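Local coordinates for nucleoporin NUP82 (Chaetomium thermophilum, PDB 5CWW), which probably serves as a structural component of the nuclear pore complex and as a docking partner for passing transport factors, at residues L331-E336 and A448-P453; Q474-L479 and T511-T516. One frame throughout, in Å; residues are numbered along the deposited sequence.

Both contacts lie in the N-terminal part of NUP82, whose successive, mostly antiparallel sheets are consistent with a beta-propeller, and they illustrate two ways of tying such a fold together. Contact 1 joins helix 321-338, which sits in the chain between strands 281-284 and 369-370, to the loop between strands 437-441 and 469-476. Contact 2 follows it along the sequence and packs strand 469-476 against strand 509-514 of the next sheet. The centres of contact 1 and contact 2 are about 37 Å apart. The nearest atoms of contact 1 and contact 2 are about 22 Å apart, so the two do not touch. The sheet holding strand 469-476 is nevertheless common ground: contact 1 uses its peripheral loop, contact 2 one of its faces.

Contact 1. Residues L331-E336 and A448-P453; sequences LEWMSE and AQWLPP
W333 and W450 meet indole to indole, and this one aromatic pair carries the contact between helix 321-338 and the irregular segment A448-P453. Approaching along the helix, E332 contributes its backbone: its carbonyl oxygen accepts a side-chain hydrogen bond from a residue one turn on. W333 comes next and points at the loop. Its chi1 of -177° sets CG opposite the backbone N and carries the indole out to the loop, where it crosses the side chain of W450 at about a right angle. The five-membered ring of W333 meets the six-membered ring of W450 obliquely, with planes 39° apart and centroids 5.2 Å apart. W333 CD1 lies 3.5 Å from W450 CZ2, while CB of W333 sits 3.7 Å from W450 CH2, so the far rim of one indole fits against the root of the other. An alanine in place of W333 would keep little more than the CB touch and would probably open a gap beside the W450 ring, leaving that indole less firmly positioned. At S335 the hydroxyl OG donates to E332 O over 2.7 Å, tilted from the carbonyl plane, and S335 N bonds to L331 O at 3.0 Å, an i to i+4 helical bond. Around the pair, W267 meets W333 and P286 packs on W450, whose NE1 makes a weak hydrogen bond to G364 O. Q330 and Q329, about one turn before W333, donate through NE2 to the backbone oxygens of A448 and L451 respectively, so the helix holds the loop by polar bonds as well. M334, on the same helix, packs on L302, S303 and I306 of helix 298-315, while strand 437-441 leads into the loop.

Contact 2. Residues Q474-L479 and T511-T516; sequences QTFDTL and TYISLT
F476 and I513 approach from opposite directions, each reaching out from its own strand, and the aromatic ring presents its edge to the aliphatic chain. I513 CD1 lies near the plane of the ring, 3.9 Å from F476 CE1, and the second branch also takes part, with I513 CG2 4.1 Å from F476 CZ. Thus both arms of the isoleucine brace the rim of the phenyl group. F476 holds CG between its backbone N and carbonyl carbon (chi1 56°), which swings the ring across toward the other strand; its pi system is also engaged by R549 in a cation-pi interaction. T478 extends the apolar patch more loosely, its methyl CG2 standing 4.5 Å from I513 CD1. The hydroxyl of T478 is occupied elsewhere, on G435 O. Across from T478, the hydroxyl OG1 of T511 is 4.1 Å from T478 O, too far for a hydrogen bond, so the two threonines are loose neighbours. No hydrogen bond links the two segments at all: they are held by side-chain packing, and their chains run in roughly opposite senses. Beyond the paired residues, S514 OG accepts from T516 N at 3.2 Å, an ST turn that shapes the chain where strand 509-514 ends. Strand 469-476 also pairs, through T475 and F476, in parallel with a strand of another protein chain, so the sheet continues across that interface. Side chains meet here between strands of two consecutive sheets, with no hydrogen bond between the segments, an arrangement consistent with neighbouring blades of a beta-propeller packing face to face.

Contact 1. Residues L331-E336 and A448-P453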
ATOM      1  N   LEU B 331       7.636  15.560 -19.734  1.00 57.97           N
ATOM      2  CA  LEU B 331       8.672  16.486 -20.169  1.00 59.94           C
ATOM      3  C   LEU B 331       8.677  17.736 -19.294  1.00 61.87           C
ATOM      4  O   LEU B 331       9.733  18.293 -18.991  1.00 64.51           O
ATOM      5  CB  LEU B 331       8.466  16.865 -21.637  1.00 60.38           C
ATOM      6  CG  LEU B 331       9.444  17.889 -22.215  1.00 60.78           C
ATOM      7  CD1 LEU B 331      10.884  17.440 -22.019  1.00 62.75           C
ATOM      8  CD2 LEU B 331       9.151  18.120 -23.689  1.00 61.56           C
ATOM      9  N   GLU B 332       7.489  18.167 -18.885  1.00 60.45           N
ATOM     10  CA  GLU B 332       7.352  19.320 -18.005  1.00 62.01           C
ATOM     11  C   GLU B 332       7.941  19.005 -16.631  1.00 59.42           C
ATOM     12  O   GLU B 332       8.652  19.820 -16.042  1.00 57.32           O
ATOM     13  CB  GLU B 332       5.882  19.719 -17.887  1.00 66.31           C
ATOM     14  CG  GLU B 332       5.643  21.017 -17.139  1.00 72.92           C
ATOM     15  CD  GLU B 332       4.193  21.458 -17.191  1.00 77.99           C
ATOM     16  OE1 GLU B 332       3.379  20.757 -17.830  1.00 78.99           O
ATOM     17  OE2 GLU B 332       3.868  22.506 -16.594  1.00 80.81           O
ATOM     18  N   TRP B 333       7.645  17.808 -16.138  1.00 56.25           N
ATOM     19  CA  TRP B 333       8.198  17.321 -14.880  1.00 56.33           C
ATOM     20  C   TRP B 333       9.726  17.323 -14.913  1.00 57.30           C
ATOM     21  O   TRP B 333      10.376  17.819 -13.992  1.00 59.36           O
ATOM     22  CB  TRP B 333       7.666  15.915 -14.594  1.00 54.96           C
ATOM     23  CG  TRP B 333       8.105  15.320 -13.293  1.00 53.36           C
ATOM     24  CD1 TRP B 333       7.529  15.508 -12.071  1.00 52.15           C
ATOM     25  CD2 TRP B 333       9.198  14.415 -13.085  1.00 53.64           C
ATOM     26  NE1 TRP B 333       8.199  14.785 -11.114  1.00 52.24           N
ATOM     27  CE2 TRP B 333       9.227  14.104 -11.712  1.00 52.70           C
ATOM     28  CE3 TRP B 333      10.154  13.841 -13.927  1.00 54.84           C
ATOM     29  CZ2 TRP B 333      10.179  13.249 -11.161  1.00 53.54           C
ATOM     30  CZ3 TRP B 333      11.096  12.992 -13.379  1.00 54.99           C
ATOM     31  CH2 TRP B 333      11.102  12.705 -12.008  1.00 54.74           C
ATOM     32  N   MET B 334      10.292  16.778 -15.986  1.00 57.97           N
ATOM     33  CA  MET B 334      11.742  16.674 -16.124  1.00 58.81           C
ATOM     34  C   MET B 334      12.415  18.039 -16.247  1.00 64.19           C
ATOM     35  O   MET B 334      13.537  18.224 -15.774  1.00 63.68           O
ATOM     36  CB  MET B 334      12.096  15.817 -17.344  1.00 57.01           C
ATOM     37  CG  MET B 334      13.597  15.628 -17.567  1.00 58.54           C
ATOM     38  SD  MET B 334      14.455  14.936 -16.137  1.00 73.91           S
ATOM     39  CE  MET B 334      13.715  13.306 -16.053  1.00 58.37           C
ATOM     40  N   SER B 335      11.737  18.989 -16.884  1.00 69.93           N
ATOM     41  CA  SER B 335      12.313  20.315 -17.103  1.00 76.00           C
ATOM     42  C   SER B 335      12.573  21.022 -15.774  1.00 74.87           C
ATOM     43  O   SER B 335      13.461  21.868 -15.675  1.00 76.20           O
ATOM     44  CB  SER B 335      11.393  21.167 -17.980  1.00 80.77           C
ATOM     45  OG  SER B 335      10.246  21.587 -17.262  1.00 81.22           O
ATOM     46  N   GLU B 336      11.794  20.668 -14.758  1.00 74.90           N
ATOM     47  CA  GLU B 336      11.995  21.204 -13.417  1.00 74.06           C
ATOM     48  C   GLU B 336      13.284  20.662 -12.803  1.00 70.17           C
ATOM     49  O   GLU B 336      13.847  21.266 -11.894  1.00 72.53           O
ATOM     50  CB  GLU B 336      10.806  20.856 -12.520  1.00 77.93           C
ATOM     51  CG  GLU B 336       9.469  21.406 -13.000  1.00 81.73           C
ATOM     52  CD  GLU B 336       9.138  22.757 -12.398  1.00 85.67           C
ATOM     53  OE1 GLU B 336       9.148  22.873 -11.155  1.00 85.43           O
ATOM     54  OE2 GLU B 336       8.865  23.701 -13.169  1.00 88.99           O
ATOM     55  N   ALA B 448       5.019   7.814 -15.081  1.00 49.88           N
ATOM     56  CA  ALA B 448       4.503   9.056 -14.524  1.00 49.87           C
ATOM     57  C   ALA B 448       3.249   9.504 -15.257  1.00 50.92           C
ATOM     58  O   ALA B 448       3.239   9.599 -16.485  1.00 53.25           O
ATOM     59  CB  ALA B 448       5.560  10.133 -14.590  1.00 50.66           C
ATOM     60  N   GLN B 449       2.190   9.770 -14.499  1.00 49.47           N
ATOM     61  CA  GLN B 449       0.961  10.308 -15.067  1.00 50.08           C
ATOM     62  C   GLN B 449       0.247  11.233 -14.088  1.00 48.78           C
ATOM     63  O   GLN B 449       0.236  10.998 -12.876  1.00 48.47           O
ATOM     64  CB  GLN B 449       0.021   9.175 -15.490  1.00 53.85           C
ATOM     65  CG  GLN B 449       0.526   8.371 -16.678  1.00 57.75           C
ATOM     66  CD  GLN B 449      -0.543   7.496 -17.301  1.00 62.53           C
ATOM     67  OE1 GLN B 449      -1.728   7.838 -17.298  1.00 64.15           O
ATOM     68  NE2 GLN B 449      -0.129   6.358 -17.844  1.00 63.86           N
ATOM     69  N   TRP B 450      -0.328  12.296 -14.639  1.00 49.52           N
ATOM     70  CA  TRP B 450      -1.143  13.240 -13.885  1.00 49.32           C
ATOM     71  C   TRP B 450      -2.488  13.401 -14.571  1.00 51.97           C
ATOM     72  O   TRP B 450      -2.619  13.127 -15.763  1.00 52.56           O
ATOM     73  CB  TRP B 450      -0.456  14.604 -13.783  1.00 50.88           C
ATOM     74  CG  TRP B 450       0.841  14.604 -13.036  1.00 50.21           C
ATOM     75  CD1 TRP B 450       1.037  14.978 -11.742  1.00 50.93           C
ATOM     76  CD2 TRP B 450       2.129  14.227 -13.543  1.00 49.21           C
ATOM     77  NE1 TRP B 450       2.364  14.856 -11.408  1.00 50.39           N
ATOM     78  CE2 TRP B 450       3.055  14.396 -12.496  1.00 49.35           C
ATOM     79  CE3 TRP B 450       2.585  13.761 -14.779  1.00 47.69           C
ATOM     80  CZ2 TRP B 450       4.412  14.115 -12.645  1.00 48.08           C
ATOM     81  CZ3 TRP B 450       3.935  13.483 -14.926  1.00 47.78           C
ATOM     82  CH2 TRP B 450       4.832  13.662 -13.864  1.00 47.75           C
ATOM     83  N   LEU B 451      -3.489  13.853 -13.823  1.00 51.17           N
ATOM     84  CA  LEU B 451      -4.761  14.218 -14.428  1.00 52.63           C
ATOM     85  C   LEU B 451      -4.553  15.419 -15.346  1.00 53.79           C
ATOM     86  O   LEU B 451      -3.566  16.135 -15.209  1.00 53.55           O
ATOM     87  CB  LEU B 451      -5.799  14.536 -13.356  1.00 52.39           C
ATOM     88  CG  LEU B 451      -6.295  13.340 -12.542  1.00 51.38           C
ATOM     89  CD1 LEU B 451      -7.023  13.817 -11.294  1.00 54.30           C
ATOM     90  CD2 LEU B 451      -7.201  12.458 -13.390  1.00 50.71           C
ATOM     91  N   PRO B 452      -5.476  15.639 -16.295  1.00 55.89           N
ATOM     92  CA  PRO B 452      -5.333  16.768 -17.223  1.00 57.86           C
ATOM     93  C   PRO B 452      -5.394  18.130 -16.533  1.00 59.07           C
ATOM     94  O   PRO B 452      -5.953  18.235 -15.443  1.00 57.88           O
ATOM     95  CB  PRO B 452      -6.529  16.604 -18.168  1.00 58.90           C
ATOM     96  CG  PRO B 452      -6.961  15.199 -18.025  1.00 57.46           C
ATOM     97  CD  PRO B 452      -6.627  14.786 -16.635  1.00 56.22           C
ATOM     98  N   PRO B 453      -4.822  19.167 -17.164  1.00 63.00           N
ATOM     99  CA  PRO B 453      -5.042  20.536 -16.690  1.00 65.29           C
ATOM    100  C   PRO B 453      -6.423  21.031 -17.105  1.00 69.86           C
ATOM    101  O   PRO B 453      -7.012  20.470 -18.029  1.00 70.99           O
ATOM    102  CB  PRO B 453      -3.935  21.329 -17.381  1.00 65.39           C
ATOM    103  CG  PRO B 453      -3.693  20.587 -18.649  1.00 65.66           C
ATOM    104  CD  PRO B 453      -3.916  19.131 -18.326  1.00 63.47           C
TER

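Contact 2. Residues Q474-L479 and T511-T516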
ATOM      1  N   GLN B 474       1.301 -16.267 -13.480  1.00 56.28           N
ATOM      2  CA  GLN B 474       1.138 -17.490 -12.711  1.00 57.40           C
ATOM      3  C   GLN B 474       0.335 -17.249 -11.435  1.00 55.56           C
ATOM      4  O   GLN B 474       0.404 -16.176 -10.833  1.00 55.43           O
ATOM      5  CB  GLN B 474       2.512 -18.077 -12.380  1.00 60.26           C
ATOM      6  CG  GLN B 474       2.471 -19.375 -11.603  1.00 65.35           C
ATOM      7  CD  GLN B 474       3.855 -19.953 -11.377  1.00 69.35           C
ATOM      8  OE1 GLN B 474       4.862 -19.258 -11.518  1.00 69.51           O
ATOM      9  NE2 GLN B 474       3.912 -21.234 -11.032  1.00 72.91           N
ATOM     10  N   THR B 475      -0.425 -18.263 -11.036  1.00 54.95           N
ATOM     11  CA  THR B 475      -1.209 -18.222  -9.811  1.00 54.48           C
ATOM     12  C   THR B 475      -1.105 -19.574  -9.123  1.00 55.18           C
ATOM     13  O   THR B 475      -1.323 -20.605  -9.756  1.00 57.30           O
ATOM     14  CB  THR B 475      -2.694 -17.902 -10.087  1.00 56.53           C
ATOM     15  OG1 THR B 475      -2.795 -16.728 -10.902  1.00 57.43           O
ATOM     16  CG2 THR B 475      -3.457 -17.686  -8.785  1.00 56.72           C
ATOM     17  N   PHE B 476      -0.773 -19.582  -7.837  1.00 53.41           N
ATOM     18  CA  PHE B 476      -0.663 -20.840  -7.107  1.00 55.37           C
ATOM     19  C   PHE B 476      -1.000 -20.695  -5.626  1.00 55.07           C
ATOM     20  O   PHE B 476      -0.777 -19.643  -5.025  1.00 53.75           O
ATOM     21  CB  PHE B 476       0.748 -21.419  -7.260  1.00 57.74           C
ATOM     22  CG  PHE B 476       1.844 -20.482  -6.825  1.00 57.65           C
ATOM     23  CD1 PHE B 476       2.236 -20.421  -5.498  1.00 58.26           C
ATOM     24  CD2 PHE B 476       2.489 -19.673  -7.746  1.00 57.73           C
ATOM     25  CE1 PHE B 476       3.247 -19.568  -5.098  1.00 55.93           C
ATOM     26  CE2 PHE B 476       3.501 -18.817  -7.351  1.00 56.75           C
ATOM     27  CZ  PHE B 476       3.879 -18.764  -6.025  1.00 55.81           C
ATOM     28  N   ASP B 477      -1.543 -21.763  -5.050  1.00 55.76           N
ATOM     29  CA  ASP B 477      -1.800 -21.822  -3.617  1.00 57.26           C
ATOM     30  C   ASP B 477      -0.500 -21.979  -2.840  1.00 57.95           C
ATOM     31  O   ASP B 477       0.485 -22.506  -3.361  1.00 58.14           O
ATOM     32  CB  ASP B 477      -2.739 -22.985  -3.275  1.00 61.61           C
ATOM     33  CG  ASP B 477      -4.180 -22.723  -3.678  1.00 64.86           C
ATOM     34  OD1 ASP B 477      -4.607 -21.549  -3.670  1.00 64.28           O
ATOM     35  OD2 ASP B 477      -4.894 -23.702  -3.982  1.00 68.00           O
ATOM     36  N   THR B 478      -0.505 -21.513  -1.594  1.00 59.31           N
ATOM     37  CA  THR B 478       0.579 -21.791  -0.658  1.00 60.72           C
ATOM     38  C   THR B 478       0.037 -22.518   0.571  1.00 59.73           C
ATOM     39  O   THR B 478       0.807 -22.984   1.409  1.00 60.67           O
ATOM     40  CB  THR B 478       1.299 -20.506  -0.214  1.00 61.24           C
ATOM     41  OG1 THR B 478       0.381 -19.647   0.476  1.00 62.15           O
ATOM     42  CG2 THR B 478       1.883 -19.777  -1.419  1.00 60.22           C
ATOM     43  N   LEU B 479      -1.288 -22.601   0.671  1.00 58.37           N
ATOM     44  CA  LEU B 479      -1.949 -23.296   1.775  1.00 59.43           C
ATOM     45  C   LEU B 479      -2.887 -24.381   1.262  1.00 62.19           C
ATOM     46  O   LEU B 479      -3.452 -24.264   0.174  1.00 62.97           O
ATOM     47  CB  LEU B 479      -2.743 -22.310   2.636  1.00 59.86           C
ATOM     48  CG  LEU B 479      -1.965 -21.201   3.344  1.00 58.49           C
ATOM     49  CD1 LEU B 479      -2.928 -20.254   4.048  1.00 59.51           C
ATOM     50  CD2 LEU B 479      -0.971 -21.783   4.332  1.00 59.24           C
ATOM     51  N   THR B 511       6.499 -20.234   3.682  1.00 63.21           N
ATOM     52  CA  THR B 511       6.830 -20.733   2.351  1.00 63.45           C
ATOM     53  C   THR B 511       7.884 -19.875   1.660  1.00 60.93           C
ATOM     54  O   THR B 511       7.793 -18.650   1.652  1.00 57.39           O
ATOM     55  CB  THR B 511       5.579 -20.794   1.450  1.00 64.15           C
ATOM     56  OG1 THR B 511       4.599 -21.650   2.049  1.00 66.83           O
ATOM     57  CG2 THR B 511       5.925 -21.328   0.061  1.00 63.52           C
ATOM     58  N   TYR B 512       8.877 -20.539   1.076  1.00 60.97           N
ATOM     59  CA  TYR B 512       9.888 -19.884   0.251  1.00 59.77           C
ATOM     60  C   TYR B 512       9.457 -19.909  -1.211  1.00 58.56           C
ATOM     61  O   TYR B 512       8.959 -20.920  -1.696  1.00 59.23           O
ATOM     62  CB  TYR B 512      11.247 -20.575   0.409  1.00 63.84           C
ATOM     63  CG  TYR B 512      12.301 -20.113  -0.576  1.00 66.41           C
ATOM     64  CD1 TYR B 512      13.043 -18.963  -0.342  1.00 66.91           C
ATOM     65  CD2 TYR B 512      12.559 -20.831  -1.737  1.00 68.40           C
ATOM     66  CE1 TYR B 512      14.009 -18.537  -1.236  1.00 68.72           C
ATOM     67  CE2 TYR B 512      13.525 -20.412  -2.638  1.00 69.88           C
ATOM     68  CZ  TYR B 512      14.245 -19.263  -2.381  1.00 70.87           C
ATOM     69  OH  TYR B 512      15.207 -18.836  -3.267  1.00 73.05           O
ATOM     70  N   ILE B 513       9.642 -18.787  -1.901  1.00 56.72           N
ATOM     71  CA  ILE B 513       9.273 -18.666  -3.307  1.00 56.08           C
ATOM     72  C   ILE B 513      10.415 -18.006  -4.067  1.00 55.37           C
ATOM     73  O   ILE B 513      11.056 -17.092  -3.549  1.00 56.77           O
ATOM     74  CB  ILE B 513       7.984 -17.825  -3.500  1.00 60.06           C
ATOM     75  CG1 ILE B 513       6.797 -18.481  -2.787  1.00 61.29           C
ATOM     76  CG2 ILE B 513       7.673 -17.643  -4.982  1.00 57.79           C
ATOM     77  CD1 ILE B 513       5.586 -17.575  -2.650  1.00 61.47           C
ATOM     78  N   SER B 514      10.663 -18.464  -5.292  1.00 55.23           N
ATOM     79  CA  SER B 514      11.664 -17.835  -6.147  1.00 54.26           C
ATOM     80  C   SER B 514      11.247 -17.797  -7.611  1.00 54.50           C
ATOM     81  O   SER B 514      10.708 -18.770  -8.138  1.00 54.49           O
ATOM     82  CB  SER B 514      12.998 -18.555  -6.033  1.00 54.87           C
ATOM     83  OG  SER B 514      13.895 -18.039  -6.999  1.00 54.35           O
ATOM     84  N   LEU B 515      11.523 -16.670  -8.258  1.00 55.27           N
ATOM     85  CA  LEU B 515      11.181 -16.469  -9.662  1.00 56.31           C
ATOM     86  C   LEU B 515      12.386 -16.670 -10.576  1.00 58.01           C
ATOM     87  O   LEU B 515      12.276 -16.528 -11.792  1.00 57.67           O
ATOM     88  CB  LEU B 515      10.603 -15.068  -9.865  1.00 55.24           C
ATOM     89  CG  LEU B 515       9.512 -14.676  -8.868  1.00 55.96           C
ATOM     90  CD1 LEU B 515       8.951 -13.299  -9.197  1.00 55.29           C
ATOM     91  CD2 LEU B 515       8.403 -15.716  -8.833  1.00 54.94           C
ATOM     92  N   THR B 516      13.532 -16.997  -9.987  1.00 62.22           N
ATOM     93  CA  THR B 516      14.717 -17.348 -10.763  1.00 67.96           C
ATOM     94  C   THR B 516      14.766 -18.859 -10.954  1.00 72.52           C
ATOM     95  O   THR B 516      14.243 -19.600 -10.125  1.00 72.19           O
ATOM     96  CB  THR B 516      16.015 -16.881 -10.079  1.00 70.68           C
ATOM     97  OG1 THR B 516      16.187 -17.583  -8.841  1.00 73.68           O
ATOM     98  CG2 THR B 516      15.978 -15.383  -9.815  1.00 69.03           C
TER